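Local coordinates for nigritoxine (Vibrio nigripulchritudo, PDB 5M41), which is a bacterial toxin active against crustaceans and insects, built on a new fold, at residues A[569-574]-A[584-589]; A[609-614]-A[726-731]. All coordinates share one frame; numbering follows the deposited sequence.

Overall arrangement
Interaction 1 pairs two strands of a beta hairpin (569-574 with 584-589), whereas interaction 2 brings together segments of two nearly parallel helices (609-614 with 726-731) that are far apart in sequence. The two centres lie about 29 Å apart and the nearest atoms about 14 Å, so they do not touch. Both contacts are partly buried. Backbone hydrogen bonds carry interaction 1, with isoleucines over histidine rings beside them; interaction 2 is made by side chains, one of which, Lys614, reaches a backbone carbonyl, and sets a small apolar contact next to a cluster of lysine, glutamate and glutamine. Helix 688-704 is a common neighbour, meeting Ile574 and His585 in the hairpin and Tyr609 and Ile610 in the helix.

Interaction 1: residues A[569-574]-A[584-589]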
# COMPACT_ATOMS: atom_id res chain seq x y z
N GLY A 569 29.57 -46.49 0.16
CA GLY A 569 30.01 -46.01 1.50
C GLY A 569 29.64 -44.58 1.87
O GLY A 569 29.95 -44.15 2.98
N LYS A 570 28.98 -43.86 0.96
CA LYS A 570 28.97 -42.38 0.92
C LYS A 570 27.74 -41.70 1.57
O LYS A 570 26.66 -42.30 1.66
CB LYS A 570 29.08 -41.88 -0.54
CG LYS A 570 30.07 -42.61 -1.46
CD LYS A 570 31.53 -42.25 -1.16
CE LYS A 570 32.52 -43.12 -1.95
NZ LYS A 570 33.58 -43.67 -1.05
N GLN A 571 27.90 -40.43 1.96
CA GLN A 571 26.81 -39.65 2.57
C GLN A 571 26.03 -38.79 1.57
O GLN A 571 26.55 -37.79 1.03
CB GLN A 571 27.28 -38.79 3.78
CG GLN A 571 26.15 -37.94 4.39
CD GLN A 571 26.53 -37.14 5.66
OE1 GLN A 571 27.29 -36.16 5.59
NE2 GLN A 571 25.97 -37.54 6.81
N GLY A 572 24.79 -39.20 1.30
CA GLY A 572 23.85 -38.36 0.56
C GLY A 572 23.36 -37.27 1.52
O GLY A 572 23.10 -37.55 2.70
N ILE A 573 23.27 -36.03 1.02
CA ILE A 573 22.81 -34.87 1.80
C ILE A 573 21.67 -34.24 0.99
O ILE A 573 21.91 -33.64 -0.07
CB ILE A 573 23.94 -33.83 2.04
CG1 ILE A 573 25.10 -34.45 2.84
CG2 ILE A 573 23.38 -32.62 2.79
CD1 ILE A 573 26.34 -33.58 2.94
N ILE A 574 20.44 -34.42 1.47
CA ILE A 574 19.25 -34.14 0.65
C ILE A 574 18.58 -32.85 1.18
O ILE A 574 18.15 -32.79 2.35
CB ILE A 574 18.23 -35.31 0.67
CG1 ILE A 574 18.93 -36.69 0.58
CG2 ILE A 574 17.17 -35.14 -0.42
CD1 ILE A 574 19.60 -36.99 -0.76
N HIS A 584 18.22 -29.97 6.47
CA HIS A 584 18.31 -30.94 5.39
C HIS A 584 18.31 -32.28 6.06
O HIS A 584 18.41 -32.36 7.30
CB HIS A 584 19.56 -30.73 4.53
CG HIS A 584 20.86 -30.75 5.32
ND1 HIS A 584 21.46 -31.90 5.70
CD2 HIS A 584 21.66 -29.72 5.78
CE1 HIS A 584 22.58 -31.62 6.37
NE2 HIS A 584 22.71 -30.28 6.42
N HIS A 585 18.14 -33.35 5.28
CA HIS A 585 18.32 -34.69 5.81
C HIS A 585 19.44 -35.41 5.11
O HIS A 585 19.84 -35.04 4.01
CB HIS A 585 17.04 -35.51 5.83
CG HIS A 585 16.41 -35.73 4.47
ND1 HIS A 585 16.62 -36.85 3.74
CD2 HIS A 585 15.49 -34.96 3.75
CE1 HIS A 585 15.90 -36.79 2.61
NE2 HIS A 585 15.21 -35.62 2.61
N SER A 586 19.98 -36.44 5.75
CA SER A 586 21.12 -37.15 5.18
C SER A 586 21.22 -38.56 5.72
O SER A 586 20.57 -38.91 6.72
CB SER A 586 22.41 -36.37 5.46
OG SER A 586 22.72 -36.41 6.83
N HIS A 587 22.05 -39.36 5.06
CA HIS A 587 22.16 -40.78 5.33
C HIS A 587 23.35 -41.30 4.59
O HIS A 587 23.87 -40.64 3.69
CB HIS A 587 20.90 -41.50 4.84
CG HIS A 587 20.65 -41.34 3.37
ND1 HIS A 587 19.68 -40.55 2.88
CD2 HIS A 587 21.32 -41.88 2.26
CE1 HIS A 587 19.71 -40.58 1.54
NE2 HIS A 587 20.72 -41.40 1.16
N THR A 588 23.77 -42.51 4.94
CA THR A 588 24.78 -43.20 4.17
C THR A 588 24.08 -44.28 3.36
O THR A 588 23.30 -45.07 3.91
CB THR A 588 25.87 -43.85 5.06
OG1 THR A 588 25.34 -45.03 5.66
CG2 THR A 588 26.33 -42.92 6.15
N PHE A 589 24.32 -44.29 2.05
CA PHE A 589 23.85 -45.35 1.16
C PHE A 589 24.48 -46.67 1.57
O PHE A 589 25.68 -46.73 1.85
CB PHE A 589 24.24 -45.05 -0.29
CG PHE A 589 23.62 -43.81 -0.84
CD1 PHE A 589 22.34 -43.83 -1.40
CD2 PHE A 589 24.32 -42.60 -0.82
CE1 PHE A 589 21.77 -42.68 -1.93
CE2 PHE A 589 23.75 -41.44 -1.34
CZ PHE A 589 22.47 -41.48 -1.89
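Ile574 lies over one face of the His585 imidazole, its CB 3.7 Å from the ring centroid and offset toward the rim, a CH-pi contact within a hydrogen-bonded antiparallel pair. Two backbone bonds clamp this pair, Ile574 N to His585 O at 2.7 Å and His585 N to Ile574 O at 3.0 Å. On the other face of the sheet Ile573 CG2 makes a similar CH-pi contact with His584, 3.9 Å from the ring centroid. With CG1 beside the backbone N (chi1 -61°), the CG2 methyl is left on the side of the neighbouring strand, over the ring; His584 ND1, buried here, has no polar partner. Farther along, Gly572 and His587 form a second hydrogen-bonded pair, in which Gly572 N to His587 O is weak (126° at the hydrogen). Gly572 has no side chain, and the Phe589 ring comes in obliquely, its CE2 3.6 Å from Gly572 CA. Phe589 N reaches Lys570 O at 3.1 Å. Among second-shell partners, Asn704 binds His585 NE2 and Ser595 binds Thr588 OG1. The hairpin supplies the second and third strands of a six-stranded antiparallel sheet, between strands 560-562 and 594-601, with helix 688-704 against Ile574 and His585.

Interaction 2: residues A[609-614]-A[726-731]; sequences YIEGKK and MGQVLT
Segments 609-614 and 726-731 of helices 603-614 and 719-731 run side by side, and Ile610, Glu611 and Lys614 of the first meet Gln728 and Val729 of the second. The short segments point the same way to within 13°, but their axes stay 10.2 Å apart, so side chains bridge the gap. Lys614 spans it with its NZ, which donates to Val729 O at 2.9 Å, coming from above the carbonyl plane instead of along a lone pair, and also binds Asn732 OD1, the next residue after the second segment. The same ammonium forms a salt bridge with Glu611 OE2 at 2.8 Å, one turn earlier in its own helix, on the syn side and 23° out of the carboxylate plane. This i to i+3 pair within a helix keeps the ammonium beside the carboxylate while it also reaches Val729 O. Glu611, bent at chi2 (-66°), turns its other oxygen to the neighbouring helix, where Gln728 NE2 gives OE1 a weak bond of 3.2 Å; carboxylate and amide planes stand 62° apart. Beside this polar cluster Ile610 CG2 touches Val729 CG1 at 3.9 Å. Leu607, a turn earlier in the first helix, also packs on Val729 and Gln728, while Ile694 of helix 688-704 lies against Ile610 and Met681 against Val729.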
# COMPACT_ATOMS: atom_id res chain seq x y z
N TYR A 609 20.56 -15.91 10.89
CA TYR A 609 19.38 -15.37 10.22
C TYR A 609 18.38 -14.82 11.24
O TYR A 609 17.91 -13.70 11.10
CB TYR A 609 18.74 -16.36 9.24
CG TYR A 609 17.47 -15.82 8.61
CD1 TYR A 609 17.52 -14.93 7.53
CD2 TYR A 609 16.22 -16.16 9.12
CE1 TYR A 609 16.36 -14.41 6.97
CE2 TYR A 609 15.05 -15.66 8.56
CZ TYR A 609 15.13 -14.79 7.48
OH TYR A 609 13.96 -14.28 6.92
N ILE A 610 18.08 -15.60 12.27
CA ILE A 610 17.07 -15.22 13.25
C ILE A 610 17.51 -13.97 14.04
O ILE A 610 16.70 -13.04 14.23
CB ILE A 610 16.68 -16.41 14.15
CG1 ILE A 610 15.95 -17.47 13.32
CG2 ILE A 610 15.81 -15.96 15.34
CD1 ILE A 610 14.61 -17.03 12.73
N GLU A 611 18.77 -13.92 14.47
CA GLU A 611 19.30 -12.74 15.15
C GLU A 611 19.18 -11.50 14.26
O GLU A 611 18.86 -10.42 14.73
CB GLU A 611 20.74 -12.95 15.62
CG GLU A 611 20.85 -14.01 16.71
CD GLU A 611 20.16 -13.60 18.01
OE1 GLU A 611 20.46 -12.50 18.49
OE2 GLU A 611 19.33 -14.35 18.54
N GLY A 612 19.40 -11.68 12.96
CA GLY A 612 19.21 -10.60 12.00
C GLY A 612 17.76 -10.16 11.93
O GLY A 612 17.46 -8.96 12.05
N LYS A 613 16.86 -11.12 11.73
CA LYS A 613 15.43 -10.85 11.68
C LYS A 613 14.88 -10.30 13.01
O LYS A 613 13.93 -9.53 13.00
CB LYS A 613 14.65 -12.08 11.26
CG LYS A 613 14.75 -12.40 9.78
CD LYS A 613 14.22 -11.26 8.91
CE LYS A 613 12.75 -11.42 8.59
NZ LYS A 613 12.36 -10.56 7.44
N LYS A 614 15.49 -10.71 14.13
CA LYS A 614 15.07 -10.24 15.47
C LYS A 614 15.18 -8.73 15.65
O LYS A 614 14.43 -8.16 16.42
CB LYS A 614 15.87 -10.91 16.58
CG LYS A 614 15.28 -12.22 17.05
CD LYS A 614 16.24 -13.00 17.93
CE LYS A 614 16.75 -12.21 19.15
NZ LYS A 614 17.36 -13.16 20.13
N MET A 726 18.54 -21.93 21.47
CA MET A 726 17.24 -21.41 21.89
C MET A 726 17.38 -20.34 22.97
O MET A 726 16.66 -19.35 22.94
CB MET A 726 16.30 -22.52 22.35
CG MET A 726 15.94 -23.53 21.27
SD MET A 726 15.15 -22.77 19.83
CE MET A 726 13.43 -23.11 20.16
N GLY A 727 18.29 -20.54 23.91
CA GLY A 727 18.58 -19.56 24.94
C GLY A 727 18.86 -18.21 24.32
O GLY A 727 18.32 -17.18 24.76
N GLN A 728 19.69 -18.22 23.26
CA GLN A 728 20.07 -17.00 22.58
C GLN A 728 18.91 -16.44 21.76
O GLN A 728 18.56 -15.25 21.88
CB GLN A 728 21.32 -17.20 21.69
CG GLN A 728 21.72 -15.95 20.89
CD GLN A 728 21.99 -14.73 21.79
OE1 GLN A 728 22.42 -14.88 22.91
NE2 GLN A 728 21.71 -13.54 21.29
N VAL A 729 18.30 -17.31 20.95
CA VAL A 729 17.26 -16.90 20.03
C VAL A 729 16.05 -16.38 20.83
O VAL A 729 15.49 -15.32 20.52
CB VAL A 729 16.90 -18.09 19.09
CG1 VAL A 729 15.48 -18.03 18.62
CG2 VAL A 729 17.86 -18.15 17.91
N LEU A 730 15.68 -17.09 21.88
CA LEU A 730 14.47 -16.75 22.60
C LEU A 730 14.66 -15.71 23.69
O LEU A 730 13.72 -14.98 23.98
CB LEU A 730 13.80 -17.99 23.17
CG LEU A 730 13.45 -19.08 22.16
CD1 LEU A 730 12.98 -20.34 22.86
CD2 LEU A 730 12.41 -18.61 21.15
N THR A 731 15.85 -15.64 24.29
CA THR A 731 16.05 -14.77 25.46
C THR A 731 17.30 -13.90 25.41
O THR A 731 17.67 -13.29 26.42
CB THR A 731 16.04 -15.57 26.79
OG1 THR A 731 17.30 -16.23 26.99
CG2 THR A 731 14.90 -16.62 26.84